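Local coordinates for protein HMG-CoA Lyase (Bacillus subtilis subsp. subtilis, PDB 1YDO) that belongs to the HMG-CoA lyase-like family of TIM-barrel proteins and occurs here as an assembly of two copies, at residues H207-T211 and S246-A250; A251-Y257 and S290-Q294. One frame throughout, in Å; residues are numbered along the deposited sequence.

Contact 1: residues H207-T211 and S246-A250; sequences HFHDT and SSGNA
S246 meets T211 at the start of this contact, its CB directed at the 207-211 segment and its OG lying 3.4 Å from T211 CG2; the hydroxyl itself is spent on A243 O. One residue on, S247 exchanges bonds with the other segment at two points. Its carbonyl O accepts from T211 OG1 at 3.1 Å, the hydroxyl lying in the carbonyl plane, while its own OG gives a weak bond to D210 O. G248 brings bare backbone against H209, with its O 3.1 Å from H209 CA and also close to the CB of that histidine.

N249 does most with its side chain. Its ND2 donates to H207 NE2 at 3.2 Å, with an angle of 152° at the hydrogen. Amide and ring lie almost coplanar, although each partner sits somewhat out of the other's plane. H207 meets the amide with its CG anti to the backbone N (chi1 -167°), which carries the ring over to the asparagine. The H209 ring runs alongside N249 but is turned 81° against the amide, with H209 CD2 3.4 Å from N249 CA; its ND1 is bonded to T179 O. A250 ends the segment with a weak bond from its N to F208 O.

One loop leaves the C-terminal end of barrel strand 204-207; the other follows short strand 239-240 and leads into helix 252-261. A single beta bridge, H209 with N249, joins them, and D16 of helix 13-17 touches H207, H209 and N249. As modelled, the N249 amide grips the buried H207 ring at NE2 and would limit its rotation.

Contact 2: residues A251-Y257 and S290-Q294; sequences ATEDIVY and SRNLQ
D254 reaches from helix 252-261 to the first turn of helix 291-296 and takes two backbone N-H groups with one carboxylate. R291 N donates to D254 OD1 at 3.2 Å and N292 N to D254 OD2 at 3.0 Å, both nearly straight, at 166° and 167°. Each oxygen uses its syn lone pair, so the carboxylate faces the N-terminal end of the short helix squarely, where the helix dipole would be expected to favour its negative charge.

Beside it is the tight part of the contact. S290, the N-cap, gives its hydroxyl proton to E253 OE1 at 2.7 Å, meeting that oxygen from above the carboxylate plane, and its OG in turn accepts from L293 N. E253 gets there by folding back: CG stands between the backbone N and the carbonyl carbon (chi1 53°), and a bend at chi2 lays the chain along the serine, while OE2 is held by G235 N. The methyl of A251 closes this end, 3.8 Å from S290 CB. N292 belongs to the packed part too, its amide over one face of the Y257 ring and its side chain crossing that of the tyrosine at about a right angle.

R291 makes the looser, more open side. It leads its guanidinium away from the contact, toward D210 of the second subunit, with which it forms a long, weak ion pair; N292 and Y257 also border that subunit.

Helix 252-261 packs on its other sides against I9 of strand 8-11, through T252 and V256, against L216 and M219 of helix 215-225, through I255, and against L273 and A277 of helix 270-284, through E253. Helix 291-296 is joined to it through D254 and E253.

Contact 1 lies nearer the chain's centre, about 11 Å from it to the contact's centre against about 16 Å for contact 2, yet both are buried and both border the second subunit. They follow one another directly: A250 ends the loop of contact 1, A251 occupies the N-cap position of helix 252-261 in contact 2, and the two touch where A250 CB packs 3.6 Å from I255 CD1. Loop meets loop in contact 1, through backbone carbonyls, hydroxyls and imidazoles; helix meets helix N-terminus in contact 2, through two carboxylates.

Contact 1: residues H207-T211 and S246-A250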
loop_
_atom_site.group_PDB
_atom_site.type_symbol
_atom_site.label_atom_id
_atom_site.label_comp_id
_atom_site.label_asym_id
_atom_site.label_seq_id
_atom_site.Cartn_x
_atom_site.Cartn_y
_atom_site.Cartn_z
ATOM N N HIS A 207 7.255 -10.757 7.748
ATOM C CA HIS A 207 6.789 -9.662 8.561
ATOM C C HIS A 207 7.214 -8.374 7.856
ATOM O O HIS A 207 8.338 -7.922 8.028
ATOM C CB HIS A 207 7.427 -9.741 9.943
ATOM C CG HIS A 207 6.789 -8.831 10.962
ATOM N ND1 HIS A 207 7.205 -8.776 12.272
ATOM C CD2 HIS A 207 5.758 -7.954 10.856
ATOM C CE1 HIS A 207 6.458 -7.902 12.939
ATOM N NE2 HIS A 207 5.576 -7.390 12.106
ATOM N N PHE A 208 6.331 -7.802 7.045
ATOM C CA PHE A 208 6.646 -6.571 6.343
ATOM C C PHE A 208 6.176 -5.315 7.082
ATOM O O PHE A 208 5.157 -5.323 7.782
ATOM C CB PHE A 208 6.015 -6.580 4.955
ATOM C CG PHE A 208 6.657 -7.542 4.010
ATOM C CD1 PHE A 208 8.009 -7.426 3.685
ATOM C CD2 PHE A 208 5.915 -8.577 3.450
ATOM C CE1 PHE A 208 8.616 -8.330 2.818
ATOM C CE2 PHE A 208 6.503 -9.487 2.583
ATOM C CZ PHE A 208 7.861 -9.365 2.264
ATOM N N HIS A 209 6.924 -4.228 6.914
ATOM C CA HIS A 209 6.575 -2.939 7.518
ATOM C C HIS A 209 6.289 -1.977 6.367
ATOM O O HIS A 209 7.186 -1.692 5.578
ATOM C CB HIS A 209 7.744 -2.411 8.360
ATOM C CG HIS A 209 7.811 -2.989 9.739
ATOM N ND1 HIS A 209 8.845 -2.732 10.603
ATOM C CD2 HIS A 209 6.960 -3.818 10.396
ATOM C CE1 HIS A 209 8.638 -3.380 11.742
ATOM N NE2 HIS A 209 7.503 -4.043 11.638
ATOM N N ASP A 210 5.069 -1.468 6.237
ATOM C CA ASP A 210 4.870 -0.561 5.117
ATOM C C ASP A 210 5.150 0.883 5.469
ATOM O O ASP A 210 4.337 1.769 5.223
ATOM C CB ASP A 210 3.478 -0.704 4.476
ATOM C CG ASP A 210 2.371 -0.252 5.377
ATOM O OD1 ASP A 210 2.400 -0.644 6.561
ATOM O OD2 ASP A 210 1.467 0.480 4.905
ATOM N N THR A 211 6.322 1.104 6.057
ATOM C CA THR A 211 6.751 2.443 6.392
ATOM C C THR A 211 6.840 3.204 5.063
ATOM O O THR A 211 6.673 4.412 5.024
ATOM C CB THR A 211 8.123 2.418 7.044
ATOM O OG1 THR A 211 8.058 1.688 8.274
ATOM C CG2 THR A 211 8.607 3.825 7.310
ATOM N N SER A 246 5.505 7.694 11.001
ATOM C CA SER A 246 5.188 6.828 9.868
ATOM C C SER A 246 4.703 5.460 10.351
ATOM O O SER A 246 5.136 4.984 11.401
ATOM C CB SER A 246 6.415 6.660 8.960
ATOM O OG SER A 246 7.499 6.065 9.652
ATOM N N SER A 247 3.809 4.838 9.580
ATOM C CA SER A 247 3.250 3.526 9.925
ATOM C C SER A 247 4.309 2.439 10.071
ATOM O O SER A 247 5.415 2.562 9.544
ATOM C CB SER A 247 2.205 3.101 8.883
ATOM O OG SER A 247 2.632 3.393 7.565
ATOM N N GLY A 248 3.961 1.380 10.802
ATOM C CA GLY A 248 4.891 0.285 11.023
ATOM C C GLY A 248 4.563 -0.917 10.167
ATOM O O GLY A 248 4.801 -0.911 8.956
ATOM N N ASN A 249 4.017 -1.957 10.787
ATOM C CA ASN A 249 3.656 -3.156 10.043
ATOM C C ASN A 249 2.372 -2.961 9.266
ATOM O O ASN A 249 1.571 -2.072 9.561
ATOM C CB ASN A 249 3.502 -4.351 10.979
ATOM C CG ASN A 249 3.560 -3.954 12.427
ATOM O OD1 ASN A 249 2.788 -3.110 12.879
ATOM N ND2 ASN A 249 4.478 -4.560 13.171
ATOM N N ALA A 250 2.178 -3.813 8.272
ATOM C CA ALA A 250 0.994 -3.749 7.437
ATOM C C ALA A 250 -0.252 -4.002 8.264
ATOM O O ALA A 250 -0.262 -4.855 9.137
ATOM C CB ALA A 250 1.099 -4.778 6.320
#

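Contact 2: residues A251-Y257 and S290-Q294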
loop_
_atom_site.group_PDB
_atom_site.type_symbol
_atom_site.label_atom_id
_atom_site.label_comp_id
_atom_site.label_asym_id
_atom_site.label_seq_id
_atom_site.Cartn_x
_atom_site.Cartn_y
_atom_site.Cartn_z
ATOM N N ALA A 251 -1.304 -3.254 7.965
ATOM C CA ALA A 251 -2.568 -3.387 8.665
ATOM C C ALA A 251 -3.188 -4.745 8.379
ATOM O O ALA A 251 -3.510 -5.054 7.237
ATOM C CB ALA A 251 -3.502 -2.292 8.226
ATOM N N THR A 252 -3.366 -5.550 9.417
ATOM C CA THR A 252 -3.953 -6.873 9.261
ATOM C C THR A 252 -5.189 -6.880 8.379
ATOM O O THR A 252 -5.303 -7.718 7.504
ATOM C CB THR A 252 -4.349 -7.471 10.613
ATOM O OG1 THR A 252 -3.191 -7.562 11.451
ATOM C CG2 THR A 252 -4.944 -8.854 10.424
ATOM N N GLU A 253 -6.124 -5.970 8.618
ATOM C CA GLU A 253 -7.331 -5.947 7.819
ATOM C C GLU A 253 -7.028 -5.675 6.356
ATOM O O GLU A 253 -7.665 -6.245 5.476
ATOM C CB GLU A 253 -8.326 -4.922 8.358
ATOM C CG GLU A 253 -7.762 -3.528 8.545
ATOM C CD GLU A 253 -6.974 -3.377 9.825
ATOM O OE1 GLU A 253 -6.954 -2.259 10.391
ATOM O OE2 GLU A 253 -6.379 -4.373 10.277
ATOM N N ASP A 254 -6.055 -4.819 6.078
ATOM C CA ASP A 254 -5.705 -4.534 4.688
ATOM C C ASP A 254 -5.184 -5.802 4.028
ATOM O O ASP A 254 -5.430 -6.060 2.855
ATOM C CB ASP A 254 -4.631 -3.449 4.632
ATOM C CG ASP A 254 -5.144 -2.104 5.076
ATOM O OD1 ASP A 254 -4.316 -1.230 5.421
ATOM O OD2 ASP A 254 -6.383 -1.916 5.071
ATOM N N ILE A 255 -4.449 -6.580 4.807
ATOM C CA ILE A 255 -3.888 -7.815 4.320
ATOM C C ILE A 255 -5.000 -8.818 4.095
ATOM O O ILE A 255 -5.044 -9.476 3.065
ATOM C CB ILE A 255 -2.893 -8.396 5.315
ATOM C CG1 ILE A 255 -1.722 -7.444 5.456
ATOM C CG2 ILE A 255 -2.451 -9.760 4.863
ATOM C CD1 ILE A 255 -0.681 -7.936 6.387
ATOM N N VAL A 256 -5.894 -8.930 5.065
ATOM C CA VAL A 256 -7.002 -9.866 4.974
ATOM C C VAL A 256 -7.908 -9.487 3.819
ATOM O O VAL A 256 -8.379 -10.353 3.088
ATOM C CB VAL A 256 -7.846 -9.875 6.262
ATOM C CG1 VAL A 256 -9.057 -10.752 6.077
ATOM C CG2 VAL A 256 -7.009 -10.375 7.422
ATOM N N TYR A 257 -8.151 -8.195 3.643
ATOM C CA TYR A 257 -9.025 -7.761 2.575
ATOM C C TYR A 257 -8.491 -8.125 1.208
ATOM O O TYR A 257 -9.132 -8.845 0.447
ATOM C CB TYR A 257 -9.248 -6.251 2.635
ATOM C CG TYR A 257 -9.926 -5.678 1.397
ATOM C CD1 TYR A 257 -9.180 -5.234 0.305
ATOM C CD2 TYR A 257 -11.311 -5.612 1.313
ATOM C CE1 TYR A 257 -9.804 -4.742 -0.853
ATOM C CE2 TYR A 257 -11.947 -5.119 0.167
ATOM C CZ TYR A 257 -11.189 -4.688 -0.914
ATOM O OH TYR A 257 -11.809 -4.211 -2.049
ATOM N N SER A 290 -4.372 2.202 8.931
ATOM C CA SER A 290 -5.180 1.249 8.181
ATOM C C SER A 290 -6.118 1.905 7.178
ATOM O O SER A 290 -6.887 2.781 7.535
ATOM C CB SER A 290 -5.994 0.387 9.135
ATOM O OG SER A 290 -6.861 -0.443 8.389
ATOM N N ARG A 291 -6.054 1.461 5.927
ATOM C CA ARG A 291 -6.899 2.005 4.885
ATOM C C ARG A 291 -8.320 1.489 5.017
ATOM O O ARG A 291 -9.262 2.269 4.950
ATOM C CB ARG A 291 -6.382 1.631 3.502
ATOM C CG ARG A 291 -4.979 2.094 3.188
ATOM C CD ARG A 291 -4.840 3.597 3.221
ATOM N NE ARG A 291 -3.548 3.992 2.680
ATOM C CZ ARG A 291 -3.060 5.225 2.735
ATOM N NH1 ARG A 291 -3.764 6.191 3.318
ATOM N NH2 ARG A 291 -1.871 5.490 2.203
ATOM N N ASN A 292 -8.495 0.182 5.190
ATOM C CA ASN A 292 -9.853 -0.346 5.313
ATOM C C ASN A 292 -10.551 0.119 6.575
ATOM O O ASN A 292 -11.776 0.190 6.623
ATOM C CB ASN A 292 -9.874 -1.870 5.250
ATOM C CG ASN A 292 -9.781 -2.391 3.821
ATOM O OD1 ASN A 292 -8.691 -2.496 3.262
ATOM N ND2 ASN A 292 -10.933 -2.693 3.214
ATOM N N LEU A 293 -9.781 0.436 7.605
ATOM C CA LEU A 293 -10.404 0.910 8.814
ATOM C C LEU A 293 -11.091 2.226 8.485
ATOM O O LEU A 293 -12.207 2.476 8.935
ATOM C CB LEU A 293 -9.375 1.124 9.917
ATOM C CG LEU A 293 -9.941 1.688 11.226
ATOM C CD1 LEU A 293 -10.963 0.728 11.828
ATOM C CD2 LEU A 293 -8.809 1.913 12.215
ATOM N N GLN A 294 -10.434 3.078 7.702
ATOM C CA GLN A 294 -11.042 4.363 7.340
ATOM C C GLN A 294 -12.333 4.120 6.553
ATOM O O GLN A 294 -13.366 4.739 6.824
ATOM C CB GLN A 294 -10.075 5.203 6.501
ATOM C CG GLN A 294 -8.723 5.402 7.169
ATOM C CD GLN A 294 -8.847 5.820 8.630
ATOM O OE1 GLN A 294 -9.461 6.842 8.938
ATOM N NE2 GLN A 294 -8.265 5.026 9.534
#